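Local coordinates for protein wsv230 (Shrimp white spot syndrome virus, PDB 2GJ2) that is a nonstructural viral protein with a ferredoxin fold that binds metal ions, though its precise role in infection is not established, at residues Q8-F13 / G53-L58; F13-D18 / L74-M79; S21-V26 / T69-L74. All blocks are in the same frame, centred on the assembly; numbering follows the deposited sequence.

Contact 1 (Q8-F13 / G53-L58). With CD (cadmium ion), chain E.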
ATOM      1  N   GLN A   8     -10.918  -0.243  16.028  1.00 62.18           N
ATOM      2  CA  GLN A   8      -9.513  -0.512  15.762  1.00 60.88           C
ATOM      3  C   GLN A   8      -9.285  -1.677  14.817  1.00 59.53           C
ATOM      4  O   GLN A   8      -9.922  -2.741  14.927  1.00 58.77           O
ATOM      5  CB  GLN A   8      -8.751  -0.791  17.054  1.00 74.81           C
ATOM      6  CG  GLN A   8      -8.396   0.448  17.850  1.00 77.00           C
ATOM      7  CD  GLN A   8      -7.376   0.171  18.942  1.00 78.49           C
ATOM      8  OE1 GLN A   8      -6.974   1.078  19.674  1.00 79.42           O
ATOM      9  NE2 GLN A   8      -6.948  -1.087  19.055  1.00 78.59           N
ATOM     10  N   THR A   9      -8.350  -1.460  13.894  1.00 56.74           N
ATOM     11  CA  THR A   9      -7.966  -2.466  12.920  1.00 54.06           C
ATOM     12  C   THR A   9      -6.473  -2.348  12.683  1.00 51.81           C
ATOM     13  O   THR A   9      -5.939  -1.252  12.584  1.00 51.67           O
ATOM     14  CB  THR A   9      -8.717  -2.274  11.582  1.00 58.17           C
ATOM     15  OG1 THR A   9      -8.285  -3.261  10.634  1.00 57.65           O
ATOM     16  CG2 THR A   9      -8.465  -0.885  11.026  1.00 58.20           C
ATOM     17  N   ASP A  10      -5.802  -3.486  12.619  1.00 68.14           N
ATOM     18  CA  ASP A  10      -4.375  -3.515  12.368  1.00 65.95           C
ATOM     19  C   ASP A  10      -4.164  -3.763  10.884  1.00 62.35           C
ATOM     20  O   ASP A  10      -3.044  -3.649  10.377  1.00 63.50           O
ATOM     21  CB  ASP A  10      -3.722  -4.644  13.158  1.00 70.02           C
ATOM     22  CG  ASP A  10      -3.576  -4.317  14.614  1.00 72.51           C
ATOM     23  OD1 ASP A  10      -2.741  -3.449  14.941  1.00 73.46           O
ATOM     24  OD2 ASP A  10      -4.298  -4.927  15.431  1.00 75.13           O
ATOM     25  N   ALA A  11      -5.243  -4.110  10.192  1.00 37.55           N
ATOM     26  CA  ALA A  11      -5.151  -4.388   8.776  1.00 33.65           C
ATOM     27  C   ALA A  11      -5.757  -3.305   7.865  1.00 31.31           C
ATOM     28  O   ALA A  11      -6.503  -2.420   8.311  1.00 28.23           O
ATOM     29  CB  ALA A  11      -5.802  -5.696   8.496  1.00 40.90           C
ATOM     30  N   ASP A  12      -5.426  -3.380   6.585  1.00 36.48           N
ATOM     31  CA  ASP A  12      -5.984  -2.442   5.627  1.00 36.24           C
ATOM     32  C   ASP A  12      -7.471  -2.608   5.735  1.00 35.41           C
ATOM     33  O   ASP A  12      -7.942  -3.613   6.250  1.00 36.70           O
ATOM     34  CB  ASP A  12      -5.575  -2.802   4.193  1.00 36.17           C
ATOM     35  CG  ASP A  12      -4.086  -2.703   3.971  1.00 36.36           C
ATOM     36  OD1 ASP A  12      -3.407  -2.082   4.819  1.00 32.14           O
ATOM     37  OD2 ASP A  12      -3.607  -3.239   2.938  1.00 38.59           O
ATOM     38  N   PHE A  13      -8.220  -1.647   5.226  1.00 34.02           N
ATOM     39  CA  PHE A  13      -9.649  -1.774   5.280  1.00 33.48           C
ATOM     40  C   PHE A  13     -10.355  -1.136   4.094  1.00 34.03           C
ATOM     41  O   PHE A  13      -9.791  -0.308   3.388  1.00 35.30           O
ATOM     42  CB  PHE A  13     -10.179  -1.239   6.627  1.00 33.68           C
ATOM     43  CG  PHE A  13      -9.682   0.132   7.007  1.00 31.95           C
ATOM     44  CD1 PHE A  13     -10.451   1.270   6.730  1.00 31.43           C
ATOM     45  CD2 PHE A  13      -8.488   0.285   7.709  1.00 28.99           C
ATOM     46  CE1 PHE A  13     -10.043   2.547   7.158  1.00 29.40           C
ATOM     47  CE2 PHE A  13      -8.072   1.542   8.137  1.00 30.70           C
ATOM     48  CZ  PHE A  13      -8.865   2.689   7.855  1.00 29.73           C
ATOM     49  N   GLY A  53       3.152  -2.156  10.738  1.00 56.31           N
ATOM     50  CA  GLY A  53       3.281  -1.997  12.180  1.00 58.41           C
ATOM     51  C   GLY A  53       2.361  -0.998  12.868  1.00 60.15           C
ATOM     52  O   GLY A  53       2.437  -0.809  14.088  1.00 60.15           O
ATOM     53  N   SER A  54       1.479  -0.370  12.096  1.00 65.57           N
ATOM     54  CA  SER A  54       0.557   0.623  12.629  1.00 65.85           C
ATOM     55  C   SER A  54      -0.837   0.113  12.939  1.00 66.27           C
ATOM     56  O   SER A  54      -1.304  -0.880  12.376  1.00 66.53           O
ATOM     57  CB  SER A  54       0.437   1.779  11.657  1.00 58.35           C
ATOM     58  OG  SER A  54       1.690   2.405  11.500  1.00 60.08           O
ATOM     59  N   THR A  55      -1.494   0.819  13.850  1.00 46.17           N
ATOM     60  CA  THR A  55      -2.847   0.497  14.257  1.00 46.47           C
ATOM     61  C   THR A  55      -3.734   1.714  13.960  1.00 45.69           C
ATOM     62  O   THR A  55      -3.419   2.835  14.363  1.00 44.31           O
ATOM     63  CB  THR A  55      -2.898   0.160  15.776  1.00 63.68           C
ATOM     64  OG1 THR A  55      -2.577  -1.221  15.979  1.00 62.99           O
ATOM     65  CG2 THR A  55      -4.265   0.450  16.348  1.00 64.53           C
ATOM     66  N   PHE A  56      -4.824   1.498  13.230  1.00 51.24           N
ATOM     67  CA  PHE A  56      -5.741   2.589  12.925  1.00 52.35           C
ATOM     68  C   PHE A  56      -6.782   2.658  14.042  1.00 53.43           C
ATOM     69  O   PHE A  56      -7.465   1.666  14.310  1.00 53.07           O
ATOM     70  CB  PHE A  56      -6.447   2.348  11.602  1.00 48.71           C
ATOM     71  CG  PHE A  56      -7.443   3.404  11.265  1.00 48.37           C
ATOM     72  CD1 PHE A  56      -7.024   4.627  10.747  1.00 47.13           C
ATOM     73  CD2 PHE A  56      -8.809   3.195  11.513  1.00 47.53           C
ATOM     74  CE1 PHE A  56      -7.948   5.640  10.477  1.00 47.57           C
ATOM     75  CE2 PHE A  56      -9.748   4.195  11.248  1.00 46.66           C
ATOM     76  CZ  PHE A  56      -9.320   5.425  10.730  1.00 46.40           C
ATOM     77  N   VAL A  57      -6.899   3.828  14.682  1.00 58.71           N
ATOM     78  CA  VAL A  57      -7.828   4.022  15.805  1.00 59.83           C
ATOM     79  C   VAL A  57      -8.744   5.239  15.721  1.00 59.93           C
ATOM     80  O   VAL A  57      -8.276   6.365  15.574  1.00 59.68           O
ATOM     81  CB  VAL A  57      -7.069   4.158  17.151  1.00 59.57           C
ATOM     82  CG1 VAL A  57      -6.415   2.861  17.532  1.00 59.91           C
ATOM     83  CG2 VAL A  57      -6.021   5.238  17.034  1.00 60.48           C
ATOM     84  N   LEU A  58     -10.048   4.987  15.845  1.00 56.66           N
ATOM     85  CA  LEU A  58     -11.090   6.022  15.839  1.00 55.99           C
ATOM     86  C   LEU A  58     -11.727   5.910  17.221  1.00 56.71           C
ATOM     87  O   LEU A  58     -12.456   4.950  17.506  1.00 55.51           O
ATOM     88  CB  LEU A  58     -12.157   5.733  14.777  1.00 46.68           C
ATOM     89  CG  LEU A  58     -11.844   5.928  13.292  1.00 45.05           C
ATOM     90  CD1 LEU A  58     -12.920   5.249  12.462  1.00 43.99           C
ATOM     91  CD2 LEU A  58     -11.768   7.404  12.957  1.00 44.70           C
TER
HETATM   92 CD    CD E 201      -1.629  -2.121   3.236  1.00 54.15          CD
HETATM   93  O   HOH W   1       0.290  -2.723   4.049  1.00 63.22           O

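Contact 2 (F13-D18 / L74-M79)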
ATOM      1  N   PHE A  13      -8.220  -1.647   5.226  1.00 34.02           N
ATOM      2  CA  PHE A  13      -9.649  -1.774   5.280  1.00 33.48           C
ATOM      3  C   PHE A  13     -10.355  -1.136   4.094  1.00 34.03           C
ATOM      4  O   PHE A  13      -9.791  -0.308   3.388  1.00 35.30           O
ATOM      5  CB  PHE A  13     -10.179  -1.239   6.627  1.00 33.68           C
ATOM      6  CG  PHE A  13      -9.682   0.132   7.007  1.00 31.95           C
ATOM      7  CD1 PHE A  13     -10.451   1.270   6.730  1.00 31.43           C
ATOM      8  CD2 PHE A  13      -8.488   0.285   7.709  1.00 28.99           C
ATOM      9  CE1 PHE A  13     -10.043   2.547   7.158  1.00 29.40           C
ATOM     10  CE2 PHE A  13      -8.072   1.542   8.137  1.00 30.70           C
ATOM     11  CZ  PHE A  13      -8.865   2.689   7.855  1.00 29.73           C
ATOM     12  N   LEU A  14     -11.580  -1.573   3.851  1.00 39.17           N
ATOM     13  CA  LEU A  14     -12.376  -1.025   2.768  1.00 38.09           C
ATOM     14  C   LEU A  14     -13.337   0.007   3.353  1.00 38.20           C
ATOM     15  O   LEU A  14     -13.842  -0.123   4.475  1.00 39.33           O
ATOM     16  CB  LEU A  14     -13.171  -2.136   2.048  1.00 27.98           C
ATOM     17  CG  LEU A  14     -12.322  -3.170   1.285  1.00 26.95           C
ATOM     18  CD1 LEU A  14     -13.215  -4.247   0.662  1.00 29.31           C
ATOM     19  CD2 LEU A  14     -11.514  -2.486   0.192  1.00 20.92           C
ATOM     20  N   LEU A  15     -13.569   1.051   2.586  1.00 37.39           N
ATOM     21  CA  LEU A  15     -14.477   2.096   2.990  1.00 36.97           C
ATOM     22  C   LEU A  15     -15.574   2.010   1.959  1.00 38.11           C
ATOM     23  O   LEU A  15     -15.289   1.990   0.762  1.00 40.22           O
ATOM     24  CB  LEU A  15     -13.779   3.455   2.922  1.00 29.40           C
ATOM     25  CG  LEU A  15     -12.816   3.779   4.071  1.00 29.17           C
ATOM     26  CD1 LEU A  15     -12.406   5.272   3.951  1.00 26.06           C
ATOM     27  CD2 LEU A  15     -13.477   3.488   5.439  1.00 22.60           C
ATOM     28  N   VAL A  16     -16.818   1.942   2.406  1.00 29.35           N
ATOM     29  CA  VAL A  16     -17.932   1.845   1.473  1.00 30.26           C
ATOM     30  C   VAL A  16     -19.026   2.789   1.910  1.00 30.49           C
ATOM     31  O   VAL A  16     -19.460   2.732   3.051  1.00 31.49           O
ATOM     32  CB  VAL A  16     -18.534   0.428   1.445  1.00 35.26           C
ATOM     33  CG1 VAL A  16     -19.612   0.353   0.406  1.00 36.39           C
ATOM     34  CG2 VAL A  16     -17.458  -0.583   1.172  1.00 36.18           C
ATOM     35  N   GLY A  17     -19.481   3.630   0.991  1.00 37.96           N
ATOM     36  CA  GLY A  17     -20.518   4.596   1.297  1.00 42.15           C
ATOM     37  C   GLY A  17     -21.199   5.156   0.054  1.00 45.36           C
ATOM     38  O   GLY A  17     -20.831   4.810  -1.064  1.00 45.06           O
ATOM     39  N   ASP A  18     -22.178   6.032   0.258  1.00 49.33           N
ATOM     40  CA  ASP A  18     -22.936   6.626  -0.839  1.00 52.79           C
ATOM     41  C   ASP A  18     -22.491   8.042  -1.241  1.00 53.41           C
ATOM     42  O   ASP A  18     -22.958   8.594  -2.232  1.00 53.95           O
ATOM     43  CB  ASP A  18     -24.412   6.648  -0.462  1.00 58.01           C
ATOM     44  CG  ASP A  18     -25.305   6.889  -1.651  1.00 60.58           C
ATOM     45  OD1 ASP A  18     -25.269   6.054  -2.583  1.00 60.68           O
ATOM     46  OD2 ASP A  18     -26.036   7.903  -1.651  1.00 60.63           O
ATOM     47  N   LEU A  74     -21.516   5.590   5.496  1.00 36.18           N
ATOM     48  CA  LEU A  74     -20.174   4.993   5.465  1.00 34.57           C
ATOM     49  C   LEU A  74     -20.092   3.688   6.251  1.00 33.64           C
ATOM     50  O   LEU A  74     -20.628   3.584   7.340  1.00 31.36           O
ATOM     51  CB  LEU A  74     -19.153   6.005   6.024  1.00 39.79           C
ATOM     52  CG  LEU A  74     -17.630   5.775   6.210  1.00 40.18           C
ATOM     53  CD1 LEU A  74     -17.350   4.697   7.262  1.00 40.87           C
ATOM     54  CD2 LEU A  74     -17.020   5.367   4.902  1.00 40.73           C
ATOM     55  N   GLU A  75     -19.431   2.688   5.677  1.00 32.80           N
ATOM     56  CA  GLU A  75     -19.223   1.410   6.348  1.00 31.34           C
ATOM     57  C   GLU A  75     -17.760   1.033   6.211  1.00 29.96           C
ATOM     58  O   GLU A  75     -17.085   1.434   5.261  1.00 29.65           O
ATOM     59  CB  GLU A  75     -20.063   0.306   5.709  1.00 44.39           C
ATOM     60  CG  GLU A  75     -21.558   0.437   5.872  1.00 48.43           C
ATOM     61  CD  GLU A  75     -22.041   0.028   7.240  1.00 52.42           C
ATOM     62  OE1 GLU A  75     -21.514  -0.960   7.801  1.00 55.49           O
ATOM     63  OE2 GLU A  75     -22.970   0.682   7.746  1.00 54.52           O
ATOM     64  N   ILE A  76     -17.247   0.281   7.168  1.00 30.93           N
ATOM     65  CA  ILE A  76     -15.872  -0.156   7.061  1.00 30.29           C
ATOM     66  C   ILE A  76     -15.779  -1.670   7.127  1.00 28.49           C
ATOM     67  O   ILE A  76     -16.481  -2.315   7.882  1.00 28.16           O
ATOM     68  CB  ILE A  76     -14.952   0.422   8.158  1.00 35.21           C
ATOM     69  CG1 ILE A  76     -13.536  -0.089   7.925  1.00 35.79           C
ATOM     70  CG2 ILE A  76     -15.355  -0.073   9.510  1.00 38.32           C
ATOM     71  CD1 ILE A  76     -12.544   0.338   8.966  1.00 38.80           C
ATOM     72  N   GLN A  77     -14.886  -2.218   6.318  1.00 32.02           N
ATOM     73  CA  GLN A  77     -14.657  -3.650   6.260  1.00 32.14           C
ATOM     74  C   GLN A  77     -13.152  -3.882   6.287  1.00 30.48           C
ATOM     75  O   GLN A  77     -12.465  -3.614   5.309  1.00 29.53           O
ATOM     76  CB  GLN A  77     -15.255  -4.227   4.962  1.00 32.42           C
ATOM     77  CG  GLN A  77     -15.065  -5.716   4.774  1.00 30.77           C
ATOM     78  CD  GLN A  77     -15.706  -6.538   5.879  1.00 31.01           C
ATOM     79  OE1 GLN A  77     -16.922  -6.732   5.905  1.00 36.26           O
ATOM     80  NE2 GLN A  77     -14.884  -7.027   6.804  1.00 28.69           N
ATOM     81  N   PRO A  78     -12.617  -4.338   7.432  1.00 29.19           N
ATOM     82  CA  PRO A  78     -11.178  -4.610   7.572  1.00 30.28           C
ATOM     83  C   PRO A  78     -10.783  -5.776   6.673  1.00 34.09           C
ATOM     84  O   PRO A  78     -11.506  -6.761   6.590  1.00 35.56           O
ATOM     85  CB  PRO A  78     -11.030  -4.993   9.040  1.00 25.46           C
ATOM     86  CG  PRO A  78     -12.145  -4.271   9.698  1.00 24.33           C
ATOM     87  CD  PRO A  78     -13.299  -4.440   8.734  1.00 23.48           C
ATOM     88  N   MET A  79      -9.648  -5.657   5.988  1.00 32.58           N
ATOM     89  CA  MET A  79      -9.145  -6.726   5.128  1.00 38.09           C
ATOM     90  C   MET A  79      -8.546  -7.874   5.979  1.00 39.46           C
ATOM     91  O   MET A  79      -8.397  -7.760   7.178  1.00 39.44           O
ATOM     92  CB  MET A  79      -8.088  -6.152   4.186  1.00 47.32           C
ATOM     93  CG  MET A  79      -8.576  -4.930   3.408  1.00 51.41           C
ATOM     94  SD  MET A  79      -9.022  -5.296   1.696  1.00 53.29           S
ATOM     95  CE  MET A  79     -10.612  -5.956   1.881  1.00 55.15           C
TER

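Contact 3 (S21-V26 / T69-L74)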
ATOM      1  N   SER A  21     -17.092  11.647  -1.461  1.00 55.40           N
ATOM      2  CA  SER A  21     -16.404  12.866  -1.894  1.00 57.15           C
ATOM      3  C   SER A  21     -15.174  13.287  -1.113  1.00 56.98           C
ATOM      4  O   SER A  21     -14.190  13.707  -1.704  1.00 56.69           O
ATOM      5  CB  SER A  21     -17.388  14.046  -1.938  1.00 76.07           C
ATOM      6  OG  SER A  21     -18.293  13.917  -3.020  1.00 77.74           O
ATOM      7  N   ARG A  22     -15.234  13.193   0.207  1.00 50.64           N
ATOM      8  CA  ARG A  22     -14.120  13.601   1.050  1.00 51.69           C
ATOM      9  C   ARG A  22     -13.372  12.411   1.684  1.00 50.89           C
ATOM     10  O   ARG A  22     -12.561  12.604   2.605  1.00 50.05           O
ATOM     11  CB  ARG A  22     -14.647  14.534   2.146  1.00104.93           C
ATOM     12  CG  ARG A  22     -13.568  15.181   2.999  1.00111.66           C
ATOM     13  CD  ARG A  22     -14.148  15.985   4.161  1.00115.27           C
ATOM     14  NE  ARG A  22     -13.093  16.600   4.963  1.00117.61           N
ATOM     15  CZ  ARG A  22     -13.301  17.284   6.083  1.00119.06           C
ATOM     16  NH1 ARG A  22     -14.531  17.447   6.547  1.00119.62           N
ATOM     17  NH2 ARG A  22     -12.271  17.804   6.738  1.00119.65           N
ATOM     18  N   TYR A  23     -13.629  11.191   1.197  1.00 46.46           N
ATOM     19  CA  TYR A  23     -12.978   9.996   1.755  1.00 45.93           C
ATOM     20  C   TYR A  23     -11.482  10.106   1.598  1.00 46.36           C
ATOM     21  O   TYR A  23     -10.719   9.841   2.537  1.00 45.03           O
ATOM     22  CB  TYR A  23     -13.434   8.729   1.040  1.00 50.13           C
ATOM     23  CG  TYR A  23     -14.732   8.113   1.505  1.00 49.95           C
ATOM     24  CD1 TYR A  23     -15.761   8.896   2.029  1.00 49.68           C
ATOM     25  CD2 TYR A  23     -14.961   6.753   1.338  1.00 49.75           C
ATOM     26  CE1 TYR A  23     -16.984   8.338   2.367  1.00 49.92           C
ATOM     27  CE2 TYR A  23     -16.170   6.183   1.670  1.00 50.31           C
ATOM     28  CZ  TYR A  23     -17.189   6.979   2.183  1.00 49.97           C
ATOM     29  OH  TYR A  23     -18.410   6.411   2.493  1.00 47.76           O
ATOM     30  N   GLU A  24     -11.056  10.496   0.400  1.00 56.56           N
ATOM     31  CA  GLU A  24      -9.639  10.631   0.141  1.00 58.83           C
ATOM     32  C   GLU A  24      -8.961  11.627   1.074  1.00 58.65           C
ATOM     33  O   GLU A  24      -8.015  11.257   1.774  1.00 59.04           O
ATOM     34  CB  GLU A  24      -9.369  11.031  -1.304  1.00 67.60           C
ATOM     35  CG  GLU A  24      -7.923  11.423  -1.488  1.00 71.29           C
ATOM     36  CD  GLU A  24      -7.526  11.589  -2.924  1.00 73.61           C
ATOM     37  OE1 GLU A  24      -8.300  12.209  -3.694  1.00 74.65           O
ATOM     38  OE2 GLU A  24      -6.427  11.108  -3.270  1.00 73.93           O
ATOM     39  N   GLU A  25      -9.426  12.877   1.115  1.00 57.13           N
ATOM     40  CA  GLU A  25      -8.744  13.821   1.992  1.00 57.18           C
ATOM     41  C   GLU A  25      -8.876  13.558   3.495  1.00 55.16           C
ATOM     42  O   GLU A  25      -7.940  13.849   4.248  1.00 55.85           O
ATOM     43  CB  GLU A  25      -9.101  15.277   1.653  1.00 89.97           C
ATOM     44  CG  GLU A  25     -10.494  15.758   1.976  1.00 94.61           C
ATOM     45  CD  GLU A  25     -10.530  17.272   2.200  1.00 97.80           C
ATOM     46  OE1 GLU A  25     -10.141  17.720   3.305  1.00 99.53           O
ATOM     47  OE2 GLU A  25     -10.929  18.015   1.274  1.00 98.53           O
ATOM     48  N   VAL A  26      -9.991  12.992   3.956  1.00 52.64           N
ATOM     49  CA  VAL A  26     -10.095  12.724   5.393  1.00 51.47           C
ATOM     50  C   VAL A  26      -9.168  11.578   5.816  1.00 49.95           C
ATOM     51  O   VAL A  26      -8.600  11.605   6.916  1.00 48.72           O
ATOM     52  CB  VAL A  26     -11.536  12.364   5.853  1.00 54.61           C
ATOM     53  CG1 VAL A  26     -12.427  13.583   5.836  1.00 55.20           C
ATOM     54  CG2 VAL A  26     -12.109  11.332   4.958  1.00 56.95           C
ATOM     55  N   THR A  69     -16.282  12.446   7.507  1.00 48.15           N
ATOM     56  CA  THR A  69     -16.468  12.337   6.070  1.00 48.35           C
ATOM     57  C   THR A  69     -17.740  12.998   5.554  1.00 47.94           C
ATOM     58  O   THR A  69     -17.842  13.338   4.377  1.00 48.38           O
ATOM     59  CB  THR A  69     -16.457  10.863   5.631  1.00 55.50           C
ATOM     60  OG1 THR A  69     -16.502  10.803   4.203  1.00 61.75           O
ATOM     61  CG2 THR A  69     -17.650  10.117   6.192  1.00 54.33           C
ATOM     62  N   GLY A  70     -18.716  13.191   6.437  1.00 52.97           N
ATOM     63  CA  GLY A  70     -19.961  13.797   6.013  1.00 49.65           C
ATOM     64  C   GLY A  70     -20.730  12.750   5.253  1.00 49.21           C
ATOM     65  O   GLY A  70     -21.375  13.041   4.247  1.00 49.35           O
ATOM     66  N   ASP A  71     -20.644  11.510   5.724  1.00 47.56           N
ATOM     67  CA  ASP A  71     -21.354  10.406   5.076  1.00 46.91           C
ATOM     68  C   ASP A  71     -21.852   9.464   6.164  1.00 46.21           C
ATOM     69  O   ASP A  71     -21.091   8.657   6.696  1.00 46.39           O
ATOM     70  CB  ASP A  71     -20.431   9.649   4.122  1.00 45.26           C
ATOM     71  CG  ASP A  71     -21.162   8.580   3.342  1.00 46.36           C
ATOM     72  OD1 ASP A  71     -22.318   8.251   3.723  1.00 46.69           O
ATOM     73  OD2 ASP A  71     -20.584   8.067   2.356  1.00 42.64           O
ATOM     74  N   SER A  72     -23.132   9.585   6.494  1.00 43.78           N
ATOM     75  CA  SER A  72     -23.738   8.783   7.549  1.00 43.48           C
ATOM     76  C   SER A  72     -23.979   7.340   7.126  1.00 43.09           C
ATOM     77  O   SER A  72     -24.366   6.521   7.950  1.00 43.12           O
ATOM     78  CB  SER A  72     -25.062   9.414   7.997  1.00 43.49           C
ATOM     79  OG  SER A  72     -26.082   9.279   7.004  1.00 41.96           O
ATOM     80  N   THR A  73     -23.753   7.037   5.848  1.00 44.22           N
ATOM     81  CA  THR A  73     -23.947   5.682   5.322  1.00 42.95           C
ATOM     82  C   THR A  73     -22.633   4.899   5.293  1.00 41.06           C
ATOM     83  O   THR A  73     -22.642   3.696   5.084  1.00 42.28           O
ATOM     84  CB  THR A  73     -24.499   5.694   3.854  1.00 42.31           C
ATOM     85  OG1 THR A  73     -23.501   6.212   2.975  1.00 39.24           O
ATOM     86  CG2 THR A  73     -25.751   6.571   3.725  1.00 40.36           C
ATOM     87  N   LEU A  74     -21.516   5.590   5.496  1.00 36.18           N
ATOM     88  CA  LEU A  74     -20.174   4.993   5.465  1.00 34.57           C
ATOM     89  C   LEU A  74     -20.092   3.688   6.251  1.00 33.64           C
ATOM     90  O   LEU A  74     -20.628   3.584   7.340  1.00 31.36           O
ATOM     91  CB  LEU A  74     -19.153   6.005   6.024  1.00 39.79           C
ATOM     92  CG  LEU A  74     -17.630   5.775   6.210  1.00 40.18           C
ATOM     93  CD1 LEU A  74     -17.350   4.697   7.262  1.00 40.87           C
ATOM     94  CD2 LEU A  74     -17.020   5.367   4.902  1.00 40.73           C
TER
HETATM   95  O   HOH W   2     -17.336  11.857   1.810  1.00 51.49           O

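Contact 1 (Q8-F13 / G53-L58)
Thr9 and Phe56 form an antiparallel hydrogen-bonded pair, each backbone N-H meeting the other's carbonyl: Phe56 N lies 3.0 Å from Thr9 O, and the return bond from Thr9 N to Phe56 O is 3.3 Å. Gln8 and Val57 follow as a non-hydrogen-bonded pair, with Gln8 CA donating a CA-H...O contact to Phe56 O. Two layers of side chains result. On the solvent side the polar groups suit their exposure: Thr55 OG1 gives a very short bond of 2.5 Å to Asp10 OD1, joining the residue after strand 7-9 to the one before strand 56-58. On the buried side Phe13 sets CZ over the centre of one Phe56 ring face, 3.7 Å from Phe56 CD2, the planes inclined at 46°. Phe56 CG is anti to its backbone N (chi1 178°), which directs the ring inward, where Thr9 CG2 packs against Phe56 CB. Beyond this, Asp12 binds a cadmium ion through both carboxylate oxygens, 2.4 Å from OD1 and 2.3 Å from OD2, with Cys49 of the same chain and Glu34 of the second subunit also binding the metal. Met27 of helix 23-27 meets both phenylalanines, while Val48 and Leu50 of strand 45-50 pack against Phe13 and Phe56 respectively.

Contact 2 (F13-D18 / L74-M79)
Leu14 and Val16 pair with Gln77 and Glu75 in the antiparallel joining of the first and last strands of the ferredoxin-fold sheet, strand 75-78 forming one outer edge of the four within the chain. Four backbone hydrogen bonds hold the strands, which run nearly antiparallel with axes approaching to 4.4 Å. Leu14 N to Gln77 O, at 2.7 Å, is nearly straight at hydrogen (173°), whereas Glu75 N to Val16 O, 2.6 Å long, bends to 144°. CA-H...O contacts fill the intervals: Ile76 CA approaches Leu14 O, and Leu15 CA approaches Glu75 O.

Apolar contacts dominate the face carrying Phe13, Leu15 and Ile76, which is turned to the helices. The long branch of Ile76 is fully extended, CG1 anti to the backbone N (chi1 -179°), and this carries CD1 obliquely against the Phe13 ring near CG and CD1. Leu15 CD2 has two neighbours, the edge of the Phe13 ring, where it lies in plane, and Leu74 CD2 at 4.0 Å. Branched aliphatic chains suit this layer because Tyr23, Met27, Ile62 and Leu65 of the two helices pack on it.

The face bearing Leu14, Val16, Glu75 and Gln77 is more open and mixed. Glu75 and Gln77 turn their polar ends away from strand 13-16 while their CB atoms stay close to it. Met79, just past the strand, bends at chi2 and chi3 to return to Leu14, crossing it at about a right angle; its methyl CE touches Leu14 CG and CD1, while SD lies 3.9 Å from Leu14 CG.

Contact 3 (S21-V26 / T69-L74)
Tyr23 OH donates a hydrogen bond to Asp71 OD2, 2.7 Å away, and this bond is the polar centre of the contact. The hydroxyl reaches the oxygen from above the carboxylate, 50° out of its plane, while Asp71 OD2 itself lies at the edge of the tyrosine ring, near the ring plane. Thr69 OG1 comes obliquely to the ring, 3.0 Å from Tyr23 CD1 and close to CE1. The Leu74 side chain lies beside the phenol end, though modelled too close for the exact spacing to be trusted. A tyrosine suits such a place because its ring can lie among buried side chains while its hydroxyl serves a buried carboxylate. Val26, one turn along the helix, adds its CG1 methyl against Thr69 CA at 4.2 Å.

In the next shell, what fixes Asp71 becomes clear. Its CG stands anti to the backbone N (chi1 -175°), which carries the carboxylate toward Tyr23 OH. The other oxygen, OD1, serves its own loop: Thr73 N donates to it at 2.8 Å on the anti side, making an Asx turn, and Thr73 OG1 gives it a very short bond. Asp71 OD2 also accepts from Asp19 N, so both oxygens of the buried carboxylate are gripped twice, which would be expected to stabilise its negative charge. A water links the two segments, accepting from Arg22 N at 3.0 Å and from Thr69 OG1 at 2.7 Å. Farther out, Arg22 NE makes a salt bridge with Glu25 OE1 on the exposed surface of the helix start.

Arg22 occupies the N-cap of helix 23-27, and Gly70, with positive phi, ends helix 62-69 in a Schellman motif. The arrangement thus joins the start of one helix to the end of the other, beside the type I turn of Asp71 to Leu74 that leads into strand 75-78 of the ferredoxin fold.

In the fold
Contact 2 pairs two strands of the four-stranded sheet; contact 1 lies across one end of them and contact 3 across the other, on opposite sides of the chain's centre. Phe13 is shared by contacts 1 and 2, and Leu74 by contacts 2 and 3, so strands 13-16 and 75-78 run between the other two. Contact 3 is largely buried; the others are only partly so. Their chemistry differs accordingly: contact 1 sets an aromatic pair beneath an exposed polar layer next to a metal shared between subunits, contact 2 rests on backbone bonds and aliphatic chains, and contact 3 places a carboxylate network and a water between helix ends, with no second subunit touching it.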